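Local coordinates for cystathionine beta-lyase family protein, YNBB B.subtilis ortholog (Clostridium acetobutylicum, PDB 3HVY) that probably acts as a pyridoxal-phosphate-dependent carbon-sulfur lyase of the methionine gamma-lyase family, a putative cystathionine beta-lyase linked to aluminium resistance, at residues D[309-314]-D[333-338]; D[350-355]-D[389-394]. One frame throughout, in Å; residues are numbered along the deposited sequence.

Interaction 1 (D[309-314]-D[333-338])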
loop_
_atom_site.group_PDB
_atom_site.type_symbol
_atom_site.label_atom_id
_atom_site.label_comp_id
_atom_site.label_asym_id
_atom_site.label_seq_id
_atom_site.Cartn_x
_atom_site.Cartn_y
_atom_site.Cartn_z
ATOM N N VAL D 309 0.713 35.625 -0.541
ATOM C CA VAL D 309 0.757 36.985 -1.087
ATOM C C VAL D 309 -0.609 37.615 -1.118
ATOM O O VAL D 309 -0.757 38.770 -0.776
ATOM C CB VAL D 309 1.455 36.965 -2.500
ATOM C CG1 VAL D 309 1.259 38.293 -3.259
ATOM C CG2 VAL D 309 2.991 36.600 -2.378
ATOM N N PHE D 310 -1.622 36.860 -1.559
ATOM C CA PHE D 310 -3.012 37.334 -1.517
ATOM C C PHE D 310 -3.446 37.549 -0.056
ATOM O O PHE D 310 -4.051 38.563 0.302
ATOM C CB PHE D 310 -3.938 36.309 -2.173
ATOM C CG PHE D 310 -5.410 36.598 -1.984
ATOM C CD1 PHE D 310 -6.030 37.619 -2.686
ATOM C CD2 PHE D 310 -6.161 35.900 -1.053
ATOM C CE1 PHE D 310 -7.380 37.887 -2.497
ATOM C CE2 PHE D 310 -7.485 36.190 -0.822
ATOM C CZ PHE D 310 -8.109 37.181 -1.552
ATOM N N CYS D 311 -3.113 36.617 0.811
ATOM C CA CYS D 311 -3.436 36.816 2.237
ATOM C C CYS D 311 -2.812 38.127 2.792
ATOM O O CYS D 311 -3.475 38.921 3.471
ATOM C CB CYS D 311 -2.953 35.609 3.036
ATOM S SG CYS D 311 -3.250 35.753 4.817
ATOM N N ALA D 312 -1.507 38.308 2.571
ATOM C CA ALA D 312 -0.780 39.521 2.917
ATOM C C ALA D 312 -1.538 40.792 2.487
ATOM O O ALA D 312 -1.690 41.710 3.270
ATOM C CB ALA D 312 0.665 39.510 2.241
ATOM N N ARG D 313 -1.946 40.860 1.214
ATOM C CA ARG D 313 -2.618 42.060 0.725
ATOM C C ARG D 313 -3.999 42.240 1.310
ATOM O O ARG D 313 -4.306 43.329 1.798
ATOM C CB ARG D 313 -2.707 42.139 -0.789
ATOM C CG ARG D 313 -3.244 43.470 -1.276
ATOM C CD ARG D 313 -2.499 44.652 -0.668
ATOM N NE ARG D 313 -2.752 45.913 -1.412
ATOM C CZ ARG D 313 -2.287 47.120 -1.081
ATOM N NH1 ARG D 313 -1.524 47.325 0.014
ATOM N NH2 ARG D 313 -2.652 48.162 -1.817
ATOM N N ILE D 314 -4.824 41.187 1.304
ATOM C CA ILE D 314 -6.173 41.351 1.812
ATOM C C ILE D 314 -6.202 41.661 3.322
ATOM O O ILE D 314 -6.981 42.492 3.757
ATOM C CB ILE D 314 -7.116 40.198 1.430
ATOM C CG1 ILE D 314 -8.580 40.684 1.516
ATOM C CG2 ILE D 314 -6.864 38.914 2.292
ATOM C CD1 ILE D 314 -9.646 39.576 1.082
ATOM N N ILE D 333 6.891 29.755 1.899
ATOM C CA ILE D 333 5.424 29.806 1.753
ATOM C C ILE D 333 4.677 30.385 2.966
ATOM O O ILE D 333 3.450 30.383 3.007
ATOM C CB ILE D 333 4.800 28.417 1.410
ATOM C CG1 ILE D 333 5.082 27.380 2.487
ATOM C CG2 ILE D 333 5.282 27.885 0.026
ATOM C CD1 ILE D 333 4.190 26.129 2.410
ATOM N N ILE D 334 5.406 30.917 3.920
ATOM C CA ILE D 334 4.795 31.367 5.161
ATOM C C ILE D 334 4.334 32.828 5.098
ATOM O O ILE D 334 5.019 33.659 4.506
ATOM C CB ILE D 334 5.777 31.286 6.329
ATOM C CG1 ILE D 334 6.411 29.889 6.431
ATOM C CG2 ILE D 334 5.085 31.699 7.656
ATOM C CD1 ILE D 334 5.411 28.798 6.482
ATOM N N GLN D 335 3.179 33.119 5.741
ATOM C CA GLN D 335 2.655 34.456 5.850
ATOM C C GLN D 335 2.296 34.677 7.294
ATOM O O GLN D 335 1.555 33.880 7.859
ATOM C CB GLN D 335 1.365 34.643 5.058
ATOM C CG GLN D 335 0.852 36.088 5.041
ATOM C CD GLN D 335 1.899 37.067 4.521
ATOM O OE1 GLN D 335 2.443 36.859 3.450
ATOM N NE2 GLN D 335 2.160 38.153 5.270
ATOM N N ALA D 336 2.771 35.783 7.853
ATOM C CA ALA D 336 2.469 36.203 9.238
ATOM C C ALA D 336 1.505 37.397 9.230
ATOM O O ALA D 336 1.559 38.241 8.331
ATOM C CB ALA D 336 3.788 36.534 10.024
ATOM N N ILE D 337 0.620 37.447 10.222
ATOM C CA ILE D 337 -0.379 38.484 10.339
ATOM C C ILE D 337 -0.386 38.918 11.833
ATOM O O ILE D 337 -0.550 38.067 12.702
ATOM C CB ILE D 337 -1.787 37.951 10.002
ATOM C CG1 ILE D 337 -1.822 37.191 8.645
ATOM C CG2 ILE D 337 -2.845 39.105 10.084
ATOM C CD1 ILE D 337 -3.122 36.406 8.424
ATOM N N LYS D 338 -0.159 40.196 12.118
ATOM C CA LYS D 338 -0.189 40.700 13.508
ATOM C C LYS D 338 -1.625 41.107 13.857
ATOM O O LYS D 338 -2.084 42.174 13.508
ATOM C CB LYS D 338 0.779 41.853 13.667
ATOM C CG LYS D 338 0.987 42.340 15.090
ATOM C CD LYS D 338 2.014 43.463 15.192
ATOM C CE LYS D 338 3.430 42.992 14.790
ATOM N NZ LYS D 338 4.519 43.979 15.091
#
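C311 and A312 of the helix meet Q335 and, two residues on, I337 of the strand in a small buried patch made entirely by van der Waals contact. The apolar part centres on sulfur. C311 SG stands anti to its own backbone N and is swung toward the strand, where it touches the tip of I337, CD1, at 3.7 Å. The same sulfur lies alongside the aliphatic start of Q335, 4.1 Å from CG. I337 arrives by extension: its chain is extended from CA through CG1 to CD1, and this carries the end methyl to the helix although its CB does not aim there.

The second part sets a methyl against an amide. A312 CB lies over the flat end group of Q335 instead of at one of its corners, 3.4 Å from OE1 and 3.6 Å from both CD and NE2. A bend at chi2 (56°) folds the glutamine so that its amide is presented to the helix in this way.

Hydrogen bonds hold that amide in place from the strand side and from nearby loops. Q335 NE2 donates to A336 O at 3.1 Å with an N-H...O angle of 154°, the donor lying somewhat off the carbonyl plane, and also to P324 O. Q335 OE1 accepts from R330 NH1, so both ends of the buried group have polar partners.

Helix 309-314 runs nearly parallel to strand 334-338, at 16° and 8.5 Å between axes. The strand pairs with 402-406 and 321-323 in the antiparallel sheet; C311 also packs on L405 of strand 402-406 and on V418 of helix 411-422, while F310 and I314 face helix 18-55.

Interaction 2 (D[350-355]-D[389-394])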
loop_
_atom_site.group_PDB
_atom_site.type_symbol
_atom_site.label_atom_id
_atom_site.label_comp_id
_atom_site.label_asym_id
_atom_site.label_seq_id
_atom_site.Cartn_x
_atom_site.Cartn_y
_atom_site.Cartn_z
ATOM N N LYS D 350 -9.348 29.387 13.790
ATOM C CA LYS D 350 -10.525 28.517 13.755
ATOM C C LYS D 350 -11.246 28.598 12.396
ATOM O O LYS D 350 -11.763 27.594 11.880
ATOM C CB LYS D 350 -11.485 28.856 14.889
ATOM C CG LYS D 350 -11.040 28.379 16.269
ATOM C CD LYS D 350 -12.037 28.916 17.341
ATOM C CE LYS D 350 -11.869 28.311 18.738
ATOM N NZ LYS D 350 -12.841 27.181 19.078
ATOM N N GLY D 351 -11.271 29.777 11.803
ATOM C CA GLY D 351 -11.901 29.943 10.512
ATOM C C GLY D 351 -11.156 29.162 9.449
ATOM O O GLY D 351 -11.782 28.587 8.563
ATOM N N ILE D 352 -9.822 29.120 9.551
ATOM C CA ILE D 352 -9.016 28.356 8.615
ATOM C C ILE D 352 -9.399 26.885 8.713
ATOM O O ILE D 352 -9.619 26.237 7.707
ATOM C CB ILE D 352 -7.490 28.551 8.823
ATOM C CG1 ILE D 352 -7.090 29.980 8.447
ATOM C CG2 ILE D 352 -6.661 27.539 7.915
ATOM C CD1 ILE D 352 -7.328 30.381 6.995
ATOM N N GLN D 353 -9.524 26.382 9.932
ATOM C CA GLN D 353 -9.950 24.999 10.148
ATOM C C GLN D 353 -11.319 24.760 9.512
ATOM O O GLN D 353 -11.543 23.769 8.810
ATOM C CB GLN D 353 -9.993 24.663 11.651
ATOM C CG GLN D 353 -10.344 23.176 11.996
ATOM C CD GLN D 353 -9.200 22.219 11.764
ATOM O OE1 GLN D 353 -8.055 22.566 11.976
ATOM N NE2 GLN D 353 -9.512 20.988 11.393
ATOM N N THR D 354 -12.221 25.698 9.703
ATOM C CA THR D 354 -13.546 25.524 9.143
ATOM C C THR D 354 -13.539 25.593 7.630
ATOM O O THR D 354 -14.477 25.085 7.008
ATOM C CB THR D 354 -14.584 26.548 9.695
ATOM O OG1 THR D 354 -14.314 27.812 9.150
ATOM C CG2 THR D 354 -14.528 26.671 11.173
ATOM N N ALA D 355 -12.496 26.200 7.022
ATOM C CA ALA D 355 -12.367 26.229 5.545
ATOM C C ALA D 355 -11.658 25.001 4.990
ATOM O O ALA D 355 -11.340 24.956 3.785
ATOM C CB ALA D 355 -11.548 27.449 5.112
ATOM N N ILE D 389 2.208 21.969 3.303
ATOM C CA ILE D 389 1.982 22.514 1.991
ATOM C C ILE D 389 0.444 22.602 1.767
ATOM O O ILE D 389 -0.037 23.246 0.821
ATOM C CB ILE D 389 2.699 21.660 0.919
ATOM C CG1 ILE D 389 2.683 22.305 -0.467
ATOM C CG2 ILE D 389 2.106 20.229 0.899
ATOM C CD1 ILE D 389 3.261 23.719 -0.526
ATOM N N GLU D 390 -0.322 21.929 2.604
ATOM C CA GLU D 390 -1.778 22.058 2.584
ATOM C C GLU D 390 -2.152 23.218 3.471
ATOM O O GLU D 390 -1.460 23.493 4.461
ATOM C CB GLU D 390 -2.482 20.810 3.095
ATOM C CG GLU D 390 -2.122 19.554 2.410
ATOM C CD GLU D 390 -3.002 18.360 2.779
ATOM O OE1 GLU D 390 -4.278 18.498 2.849
ATOM O OE2 GLU D 390 -2.402 17.247 2.940
ATOM N N LEU D 391 -3.284 23.846 3.172
ATOM C CA LEU D 391 -3.747 25.012 3.895
ATOM C C LEU D 391 -3.810 24.702 5.383
ATOM O O LEU D 391 -4.518 23.782 5.842
ATOM C CB LEU D 391 -5.115 25.511 3.403
ATOM C CG LEU D 391 -5.586 26.830 4.026
ATOM C CD1 LEU D 391 -4.655 27.999 3.660
ATOM C CD2 LEU D 391 -7.032 27.145 3.687
ATOM N N SER D 392 -3.071 25.490 6.126
ATOM C CA SER D 392 -2.987 25.317 7.600
ATOM C C SER D 392 -2.531 26.619 8.262
ATOM O O SER D 392 -2.141 27.557 7.594
ATOM C CB SER D 392 -1.990 24.205 7.878
ATOM O OG SER D 392 -0.762 24.397 7.134
ATOM N N ALA D 393 -2.603 26.697 9.586
ATOM C CA ALA D 393 -2.224 27.905 10.286
ATOM C C ALA D 393 -1.940 27.516 11.728
ATOM O O ALA D 393 -2.440 26.505 12.228
ATOM C CB ALA D 393 -3.332 28.906 10.248
ATOM N N ASP D 394 -1.123 28.317 12.387
ATOM C CA ASP D 394 -0.778 28.083 13.791
ATOM C C ASP D 394 -0.255 29.339 14.430
ATOM O O ASP D 394 0.123 30.290 13.732
ATOM C CB ASP D 394 0.247 26.959 13.943
ATOM C CG ASP D 394 1.413 27.075 12.968
ATOM O OD1 ASP D 394 1.312 26.600 11.810
ATOM O OD2 ASP D 394 2.452 27.600 13.378
#
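I352 carries this contact, reaching from helix 342-354 to L391 and the start of strand 392-396. Its CB points at the strand and lies 4.4 Å from A393 CB. There the side chain forks. The short branch does most of the work: CG2, turned away from the backbone N, reaches L391 CG at 4.1 Å on one flank and A393 CB at 4.3 Å on the other. Between those two it sits over the backbone itself, 4.2 Å from S392 C. The long branch starts at CG1, also 4.3 Å from A393 CB, and bends at chi2 (-62°), which turns CD1 away from A393. The I352 side chain also packs on L405 of strand 402-406, A379 of strand 376-379 and A421 of helix 411-422.

L391 comes to meet I352 with the two side chains crossing at about a right angle, and it rests on L405 and H413 as well. S392, between L391 and A393, turns its CB the other way; its OG bonds to Q406 NE2.

Behind I352 the helix ends. T354 OG1 donates to G351 O at 2.7 Å, and A355 N reaches the same oxygen at 2.9 Å from the same face of its plane; A355 is where helical geometry stops, and its carbonyl accepts from H413 NE2.

A helix packed in this way on an antiparallel sheet is consistent with the small C-terminal domain of fold-type I pyridoxal-phosphate enzymes, the class to which this family belongs.

From the N terminus, the chain leaves helix 287-317, runs through the short strand 321-323 and returns as strand 334-338; interaction 1 closes that loop of 18 residues. Helix 342-354 follows almost at once and opens interaction 2, whose longer loop of 33 residues takes in strand 376-379 before ending at 389-394. The two loops are therefore in series, neither nesting nor crossing. They meet in space: the contacts lie about 13 Å apart between centres, and I333 CD1 touches I389 CD1 at 3.9 Å. Together they fasten helices 287-317 and 342-354 to one five-stranded antiparallel sheet, where both contacts border L405 of strand 402-406.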